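Local coordinates for protein terminase, large subunit (Enterobacteria phage P22, PDB 4DKW) that drives viral DNA into empty capsids as an ATP-powered motor and, through the nuclease domain seen here, cuts the genome to start and end packaging, at residues T1-E13 against R155-K167. Numbering follows the deposited sequence.
Sequences TMGSGRIFQIPEE and RLYHRDENGKIVK
Ile7 turns CG1 anti to its own carbonyl carbon (chi1 -78°), and a further extended step carries CD1 over one face of the Tyr157 ring. Ile7 CD1 sits 3.8 Å from the centroid of the Tyr157 ring, off centre toward the rim, in a CH-pi contact. Ile165 packs on the same methyl, and Ile7 CG1 lies across the stem of Arg159. Phe8 CE2 comes to the edge of the Tyr157 ring, 3.6 Å from Tyr157 CD2. The two rings lie at 26° to each other, but are displaced and barely overlap.

His158 takes chi1 67°, which tucks its CG in over its own backbone. This lays its ring beneath Met2, whose CA stands over one face, while Val166 covers the opposite face. An almost straight bond from His158 ND1 to Leu156 O, 2.7 Å and in the ring plane, fixes the ring's rotation. Met2 curls its CE toward the same carbonyl, although this residue is poorly ordered.

The backbones form a short antiparallel pairing of 5-6 with 158-159, at the edge of the RNase H-like nuclease domain and apart from its main sheet. Ile7 N gives a nearly linear bond to Tyr157 O at 2.9 Å. At the far end, Ser4 N bonds to Arg159 O and Ser4 OG reaches Asp160 O at 2.8 Å. Gly163 N approaches that oxygen from the other face of its plane, closing the 160-163 turn.

The side chains of Arg155 and Glu12 cross at about a right angle and form a salt bridge, their flat ends 44° apart. Arg155 NH1 is 2.9 Å from Glu12 OE2 and 3.0 Å from Glu12 OE1. Arg155 NH2 makes a second salt bridge, to Glu148. Ile7 also rests on Ile129 of helix 125-137, and the side chain of Tyr157 is about 10 Å from those of Asp33 and Asp171, which bind magnesium.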
ATOM      1  N   THR A   1      13.283  11.030  19.495  1.00 72.11           N
ATOM      2  CA  THR A   1      12.977  11.557  18.166  1.00 81.41           C
ATOM      3  C   THR A   1      12.669  10.434  17.153  1.00 78.46           C
ATOM      4  O   THR A   1      11.690  10.513  16.393  1.00 65.79           O
ATOM      5  CB  THR A   1      14.089  12.508  17.662  1.00 87.47           C
ATOM      6  OG1 THR A   1      14.365  12.259  16.276  1.00 89.50           O
ATOM      7  CG2 THR A   1      15.359  12.343  18.484  1.00 84.21           C
ATOM      8  N   MET A   2      13.508   9.399  17.144  1.00 78.54           N
ATOM      9  CA  MET A   2      13.189   8.142  16.464  1.00 66.49           C
ATOM     10  C   MET A   2      12.795   7.085  17.486  1.00 65.77           C
ATOM     11  O   MET A   2      12.920   5.889  17.226  1.00 65.60           O
ATOM     12  CB  MET A   2      14.373   7.649  15.632  1.00 58.84           C
ATOM     13  CG  MET A   2      14.456   8.299  14.260  1.00 61.29           C
ATOM     14  SD  MET A   2      13.156   7.777  13.114  1.00 50.10           S
ATOM     15  CE  MET A   2      12.099   9.220  13.154  1.00 36.66           C
ATOM     16  N   GLY A   3      12.328   7.551  18.648  1.00 62.47           N
ATOM     17  CA  GLY A   3      11.873   6.699  19.733  1.00 55.82           C
ATOM     18  C   GLY A   3      12.902   5.690  20.210  1.00 52.66           C
ATOM     19  O   GLY A   3      14.055   6.037  20.486  1.00 45.26           O
ATOM     20  N   SER A   4      12.475   4.432  20.308  1.00 52.26           N
ATOM     21  CA  SER A   4      13.372   3.337  20.659  1.00 53.86           C
ATOM     22  C   SER A   4      14.068   2.759  19.417  1.00 55.39           C
ATOM     23  O   SER A   4      14.808   1.776  19.508  1.00 56.08           O
ATOM     24  CB  SER A   4      12.618   2.241  21.424  1.00 47.59           C
ATOM     25  OG  SER A   4      11.570   1.697  20.637  1.00 41.61           O
ATOM     26  N   GLY A   5      13.823   3.366  18.255  1.00 45.87           N
ATOM     27  CA  GLY A   5      14.533   3.000  17.043  1.00 42.94           C
ATOM     28  C   GLY A   5      13.662   2.786  15.819  1.00 41.64           C
ATOM     29  O   GLY A   5      12.442   2.584  15.921  1.00 37.22           O
ATOM     30  N   ARG A   6      14.300   2.826  14.653  1.00 36.37           N
ATOM     31  CA  ARG A   6      13.593   2.635  13.396  1.00 33.42           C
ATOM     32  C   ARG A   6      13.073   1.216  13.241  1.00 37.30           C
ATOM     33  O   ARG A   6      13.698   0.256  13.705  1.00 39.23           O
ATOM     34  CB  ARG A   6      14.475   3.008  12.211  1.00 33.46           C
ATOM     35  CG  ARG A   6      14.547   4.500  11.983  1.00 42.89           C
ATOM     36  CD  ARG A   6      15.399   4.811  10.773  1.00 53.28           C
ATOM     37  NE  ARG A   6      15.062   3.911   9.674  1.00 56.86           N
ATOM     38  CZ  ARG A   6      15.633   3.947   8.472  1.00 56.03           C
ATOM     39  NH1 ARG A   6      16.576   4.843   8.201  1.00 63.83           N
ATOM     40  NH2 ARG A   6      15.256   3.085   7.540  1.00 44.17           N
ATOM     41  N   ILE A   7      11.917   1.103  12.592  1.00 32.73           N
ATOM     42  CA  ILE A   7      11.248  -0.168  12.395  1.00 30.71           C
ATOM     43  C   ILE A   7      11.952  -0.982  11.312  1.00 32.14           C
ATOM     44  O   ILE A   7      12.187  -2.178  11.485  1.00 35.40           O
ATOM     45  CB  ILE A   7       9.747   0.051  12.077  1.00 30.06           C
ATOM     46  CG1 ILE A   7       8.993   0.368  13.372  1.00 30.69           C
ATOM     47  CG2 ILE A   7       9.157  -1.165  11.413  1.00 29.17           C
ATOM     48  CD1 ILE A   7       7.575   0.853  13.188  1.00 30.44           C
ATOM     49  N   PHE A   8      12.303  -0.329  10.207  1.00 31.86           N
ATOM     50  CA  PHE A   8      13.048  -0.976   9.125  1.00 30.62           C
ATOM     51  C   PHE A   8      14.513  -0.514   9.141  1.00 35.98           C
ATOM     52  O   PHE A   8      14.871   0.492   8.526  1.00 37.95           O
ATOM     53  CB  PHE A   8      12.405  -0.683   7.759  1.00 28.78           C
ATOM     54  CG  PHE A   8      10.968  -1.150   7.637  1.00 28.67           C
ATOM     55  CD1 PHE A   8      10.655  -2.507   7.655  1.00 27.50           C
ATOM     56  CD2 PHE A   8       9.935  -0.235   7.478  1.00 27.72           C
ATOM     57  CE1 PHE A   8       9.345  -2.938   7.544  1.00 26.89           C
ATOM     58  CE2 PHE A   8       8.623  -0.663   7.357  1.00 27.12           C
ATOM     59  CZ  PHE A   8       8.330  -2.016   7.394  1.00 26.71           C
ATOM     60  N   GLN A   9      15.361  -1.238   9.862  1.00 36.47           N
ATOM     61  CA  GLN A   9      16.779  -0.899   9.899  1.00 41.88           C
ATOM     62  C   GLN A   9      17.525  -1.568   8.751  1.00 46.54           C
ATOM     63  O   GLN A   9      18.367  -2.447   8.949  1.00 47.36           O
ATOM     64  CB  GLN A   9      17.398  -1.244  11.250  1.00 45.79           C
ATOM     65  CG  GLN A   9      17.065  -0.219  12.313  1.00 57.54           C
ATOM     66  CD  GLN A   9      17.716  -0.513  13.641  1.00 66.99           C
ATOM     67  OE1 GLN A   9      18.207  -1.616  13.868  1.00 69.91           O
ATOM     68  NE2 GLN A   9      17.721   0.475  14.531  1.00 73.85           N
ATOM     69  N   ILE A  10      17.192  -1.118   7.548  1.00 43.58           N
ATOM     70  CA  ILE A  10      17.656  -1.710   6.314  1.00 42.03           C
ATOM     71  C   ILE A  10      18.082  -0.551   5.424  1.00 44.86           C
ATOM     72  O   ILE A  10      17.381   0.457   5.340  1.00 45.54           O
ATOM     73  CB  ILE A  10      16.520  -2.545   5.663  1.00 31.12           C
ATOM     74  CG1 ILE A  10      16.060  -3.643   6.629  1.00 29.97           C
ATOM     75  CG2 ILE A  10      16.966  -3.149   4.348  1.00 33.65           C
ATOM     76  CD1 ILE A  10      14.906  -4.456   6.147  1.00 28.87           C
ATOM     77  N   PRO A  11      19.256  -0.665   4.788  1.00 44.99           N
ATOM     78  CA  PRO A  11      19.693   0.370   3.842  1.00 46.11           C
ATOM     79  C   PRO A  11      18.691   0.528   2.698  1.00 39.50           C
ATOM     80  O   PRO A  11      18.386  -0.467   2.039  1.00 44.05           O
ATOM     81  CB  PRO A  11      21.022  -0.185   3.310  1.00 48.06           C
ATOM     82  CG  PRO A  11      21.489  -1.134   4.369  1.00 43.88           C
ATOM     83  CD  PRO A  11      20.256  -1.734   4.954  1.00 40.54           C
ATOM     84  N   GLU A  12      18.197   1.746   2.478  1.00 32.95           N
ATOM     85  CA  GLU A  12      17.266   2.049   1.379  1.00 32.11           C
ATOM     86  C   GLU A  12      17.680   1.482   0.035  1.00 31.72           C
ATOM     87  O   GLU A  12      16.851   1.034  -0.748  1.00 29.57           O
ATOM     88  CB  GLU A  12      17.167   3.548   1.179  1.00 34.68           C
ATOM     89  CG  GLU A  12      16.508   4.263   2.283  1.00 38.16           C
ATOM     90  CD  GLU A  12      16.499   5.739   2.025  1.00 40.91           C
ATOM     91  OE1 GLU A  12      16.607   6.487   3.008  1.00 50.48           O
ATOM     92  OE2 GLU A  12      16.389   6.153   0.843  1.00 35.55           O
ATOM     93  N   GLU A  13      18.975   1.525  -0.234  1.00 35.82           N
ATOM     94  CA  GLU A  13      19.484   1.116  -1.524  1.00 34.91           C
ATOM     95  C   GLU A  13      19.331  -0.378  -1.768  1.00 36.65           C
ATOM     96  O   GLU A  13      19.262  -0.808  -2.920  1.00 38.75           O
ATOM     97  CB  GLU A  13      20.941   1.589  -1.693  1.00 34.38           C
ATOM     98  CG  GLU A  13      21.264   2.138  -3.125  1.00 51.97           C
ATOM     99  CD  GLU A  13      20.486   3.429  -3.475  1.00 60.97           C
ATOM    100  OE1 GLU A  13      19.406   3.700  -2.901  1.00 74.53           O
ATOM    101  OE2 GLU A  13      20.947   4.166  -4.364  1.00 64.01           O
ATOM    102  N   ARG A 155      12.033   6.073   6.067  1.00 31.56           N
ATOM    103  CA  ARG A 155      13.103   6.695   6.856  1.00 32.98           C
ATOM    104  C   ARG A 155      12.692   7.122   8.268  1.00 31.97           C
ATOM    105  O   ARG A 155      13.520   7.126   9.191  1.00 27.95           O
ATOM    106  CB  ARG A 155      13.648   7.914   6.125  1.00 31.16           C
ATOM    107  CG  ARG A 155      14.492   7.575   4.932  1.00 39.69           C
ATOM    108  CD  ARG A 155      15.184   8.804   4.376  1.00 37.38           C
ATOM    109  NE  ARG A 155      14.322   9.596   3.510  1.00 40.96           N
ATOM    110  CZ  ARG A 155      14.270   9.473   2.188  1.00 40.56           C
ATOM    111  NH1 ARG A 155      15.041   8.594   1.563  1.00 33.67           N
ATOM    112  NH2 ARG A 155      13.470  10.257   1.484  1.00 49.15           N
ATOM    113  N   LEU A 156      11.417   7.475   8.423  1.00 28.83           N
ATOM    114  CA  LEU A 156      10.886   8.011   9.673  1.00 28.48           C
ATOM    115  C   LEU A 156      10.106   7.004  10.536  1.00 28.62           C
ATOM    116  O   LEU A 156       9.791   7.292  11.681  1.00 31.55           O
ATOM    117  CB  LEU A 156       9.969   9.184   9.351  1.00 30.79           C
ATOM    118  CG  LEU A 156      10.625  10.360   8.638  1.00 33.29           C
ATOM    119  CD1 LEU A 156       9.578  11.414   8.328  1.00 31.80           C
ATOM    120  CD2 LEU A 156      11.709  10.937   9.516  1.00 32.95           C
ATOM    121  N   TYR A 157       9.775   5.846   9.971  1.00 27.41           N
ATOM    122  CA  TYR A 157       8.941   4.860  10.650  1.00 26.60           C
ATOM    123  C   TYR A 157       9.675   4.260  11.857  1.00 30.46           C
ATOM    124  O   TYR A 157      10.727   3.619  11.704  1.00 30.56           O
ATOM    125  CB  TYR A 157       8.577   3.755   9.666  1.00 20.10           C
ATOM    126  CG  TYR A 157       7.260   3.059   9.930  1.00 23.51           C
ATOM    127  CD1 TYR A 157       6.152   3.764  10.383  1.00 20.98           C
ATOM    128  CD2 TYR A 157       7.112   1.699   9.668  1.00 22.63           C
ATOM    129  CE1 TYR A 157       4.930   3.119  10.596  1.00 25.36           C
ATOM    130  CE2 TYR A 157       5.909   1.055   9.866  1.00 19.91           C
ATOM    131  CZ  TYR A 157       4.822   1.761  10.331  1.00 24.32           C
ATOM    132  OH  TYR A 157       3.615   1.103  10.513  1.00 24.61           O
ATOM    133  N   HIS A 158       9.115   4.451  13.053  1.00 27.30           N
ATOM    134  CA  HIS A 158       9.810   4.054  14.278  1.00 25.25           C
ATOM    135  C   HIS A 158       8.855   3.636  15.394  1.00 27.46           C
ATOM    136  O   HIS A 158       7.637   3.776  15.273  1.00 26.48           O
ATOM    137  CB  HIS A 158      10.703   5.197  14.762  1.00 23.66           C
ATOM    138  CG  HIS A 158       9.939   6.403  15.219  1.00 27.76           C
ATOM    139  ND1 HIS A 158       9.394   7.319  14.346  1.00 25.75           N
ATOM    140  CD2 HIS A 158       9.613   6.832  16.465  1.00 23.31           C
ATOM    141  CE1 HIS A 158       8.776   8.267  15.030  1.00 28.21           C
ATOM    142  NE2 HIS A 158       8.897   7.993  16.319  1.00 29.01           N
ATOM    143  N   ARG A 159       9.420   3.122  16.482  1.00 25.75           N
ATOM    144  CA  ARG A 159       8.645   2.778  17.661  1.00 21.79           C
ATOM    145  C   ARG A 159       8.874   3.801  18.766  1.00 29.64           C
ATOM    146  O   ARG A 159       9.940   4.421  18.838  1.00 25.11           O
ATOM    147  CB  ARG A 159       9.021   1.388  18.158  1.00 21.65           C
ATOM    148  CG  ARG A 159       8.634   0.292  17.196  1.00 26.27           C
ATOM    149  CD  ARG A 159       9.107  -1.075  17.641  1.00 22.60           C
ATOM    150  NE  ARG A 159       8.783  -2.061  16.618  1.00 25.42           N
ATOM    151  CZ  ARG A 159       7.586  -2.625  16.479  1.00 30.57           C
ATOM    152  NH1 ARG A 159       6.596  -2.325  17.315  1.00 25.72           N
ATOM    153  NH2 ARG A 159       7.377  -3.497  15.503  1.00 32.36           N
ATOM    154  N   ASP A 160       7.878   3.983  19.628  1.00 26.16           N
ATOM    155  CA  ASP A 160       8.035   4.920  20.730  1.00 28.26           C
ATOM    156  C   ASP A 160       8.922   4.337  21.826  1.00 33.85           C
ATOM    157  O   ASP A 160       9.512   3.265  21.658  1.00 27.87           O
ATOM    158  CB  ASP A 160       6.683   5.408  21.284  1.00 26.30           C
ATOM    159  CG  ASP A 160       5.812   4.291  21.824  1.00 29.62           C
ATOM    160  OD1 ASP A 160       6.336   3.260  22.301  1.00 28.00           O
ATOM    161  OD2 ASP A 160       4.573   4.464  21.791  1.00 33.59           O
ATOM    162  N   GLU A 161       9.004   5.036  22.951  1.00 24.61           N
ATOM    163  CA  GLU A 161       9.897   4.637  24.026  1.00 26.80           C
ATOM    164  C   GLU A 161       9.527   3.280  24.646  1.00 29.61           C
ATOM    165  O   GLU A 161      10.369   2.651  25.297  1.00 28.38           O
ATOM    166  CB  GLU A 161       9.925   5.727  25.095  1.00 28.60           C
ATOM    167  CG  GLU A 161       8.533   6.153  25.548  1.00 46.70           C
ATOM    168  CD  GLU A 161       8.562   7.118  26.723  1.00 68.38           C
ATOM    169  OE1 GLU A 161       9.674   7.460  27.184  1.00 76.09           O
ATOM    170  OE2 GLU A 161       7.477   7.531  27.190  1.00 70.64           O
ATOM    171  N   ASN A 162       8.284   2.832  24.448  1.00 27.39           N
ATOM    172  CA  ASN A 162       7.821   1.574  25.042  1.00 25.94           C
ATOM    173  C   ASN A 162       7.691   0.431  24.039  1.00 24.53           C
ATOM    174  O   ASN A 162       7.328  -0.684  24.393  1.00 23.01           O
ATOM    175  CB  ASN A 162       6.520   1.781  25.810  1.00 24.02           C
ATOM    176  CG  ASN A 162       6.750   2.416  27.152  1.00 24.81           C
ATOM    177  OD1 ASN A 162       7.346   1.803  28.030  1.00 27.99           O
ATOM    178  ND2 ASN A 162       6.296   3.651  27.323  1.00 25.22           N
ATOM    179  N   GLY A 163       7.982   0.719  22.779  1.00 22.90           N
ATOM    180  CA  GLY A 163       8.038  -0.316  21.766  1.00 22.27           C
ATOM    181  C   GLY A 163       6.851  -0.391  20.831  1.00 24.11           C
ATOM    182  O   GLY A 163       6.752  -1.332  20.037  1.00 25.81           O
ATOM    183  N   LYS A 164       5.946   0.582  20.927  1.00 23.76           N
ATOM    184  CA  LYS A 164       4.764   0.615  20.063  1.00 23.33           C
ATOM    185  C   LYS A 164       5.055   1.398  18.789  1.00 24.71           C
ATOM    186  O   LYS A 164       5.744   2.419  18.836  1.00 27.40           O
ATOM    187  CB  LYS A 164       3.577   1.256  20.787  1.00 24.74           C
ATOM    188  CG  LYS A 164       2.922   0.367  21.819  1.00 27.96           C
ATOM    189  CD  LYS A 164       1.550   0.910  22.201  1.00 31.50           C
ATOM    190  CE  LYS A 164       0.534   0.678  21.085  1.00 34.27           C
ATOM    191  NZ  LYS A 164      -0.775   1.357  21.346  1.00 33.25           N
ATOM    192  N   ILE A 165       4.527   0.931  17.659  1.00 22.33           N
ATOM    193  CA  ILE A 165       4.621   1.666  16.398  1.00 22.74           C
ATOM    194  C   ILE A 165       4.077   3.070  16.594  1.00 27.32           C
ATOM    195  O   ILE A 165       3.013   3.253  17.177  1.00 31.46           O
ATOM    196  CB  ILE A 165       3.779   1.005  15.287  1.00 23.07           C
ATOM    197  CG1 ILE A 165       4.268  -0.412  14.994  1.00 23.05           C
ATOM    198  CG2 ILE A 165       3.822   1.841  14.008  1.00 20.06           C
ATOM    199  CD1 ILE A 165       3.237  -1.267  14.344  1.00 19.43           C
ATOM    200  N   VAL A 166       4.821   4.066  16.138  1.00 31.01           N
ATOM    201  CA  VAL A 166       4.322   5.431  16.130  1.00 28.13           C
ATOM    202  C   VAL A 166       3.634   5.637  14.782  1.00 32.45           C
ATOM    203  O   VAL A 166       4.274   5.624  13.725  1.00 32.70           O
ATOM    204  CB  VAL A 166       5.448   6.459  16.366  1.00 28.06           C
ATOM    205  CG1 VAL A 166       4.939   7.878  16.153  1.00 23.23           C
ATOM    206  CG2 VAL A 166       6.006   6.304  17.773  1.00 22.52           C
ATOM    207  N   LYS A 167       2.317   5.792  14.827  1.00 25.44           N
ATOM    208  CA  LYS A 167       1.517   5.816  13.614  1.00 28.28           C
ATOM    209  C   LYS A 167       1.340   7.208  13.016  1.00 25.23           C
ATOM    210  O   LYS A 167       0.257   7.771  13.059  1.00 28.54           O
ATOM    211  CB  LYS A 167       0.181   5.108  13.863  1.00 26.49           C
ATOM    212  CG  LYS A 167       0.385   3.608  14.004  1.00 24.16           C
ATOM    213  CD  LYS A 167      -0.836   2.867  14.464  1.00 30.78           C
ATOM    214  CE  LYS A 167      -0.588   1.363  14.350  1.00 29.37           C
ATOM    215  NZ  LYS A 167      -1.815   0.559  14.655  1.00 37.35           N
TER
HETATM  216  O   HOH W   1      11.464   2.354   9.732  1.00 20.66           O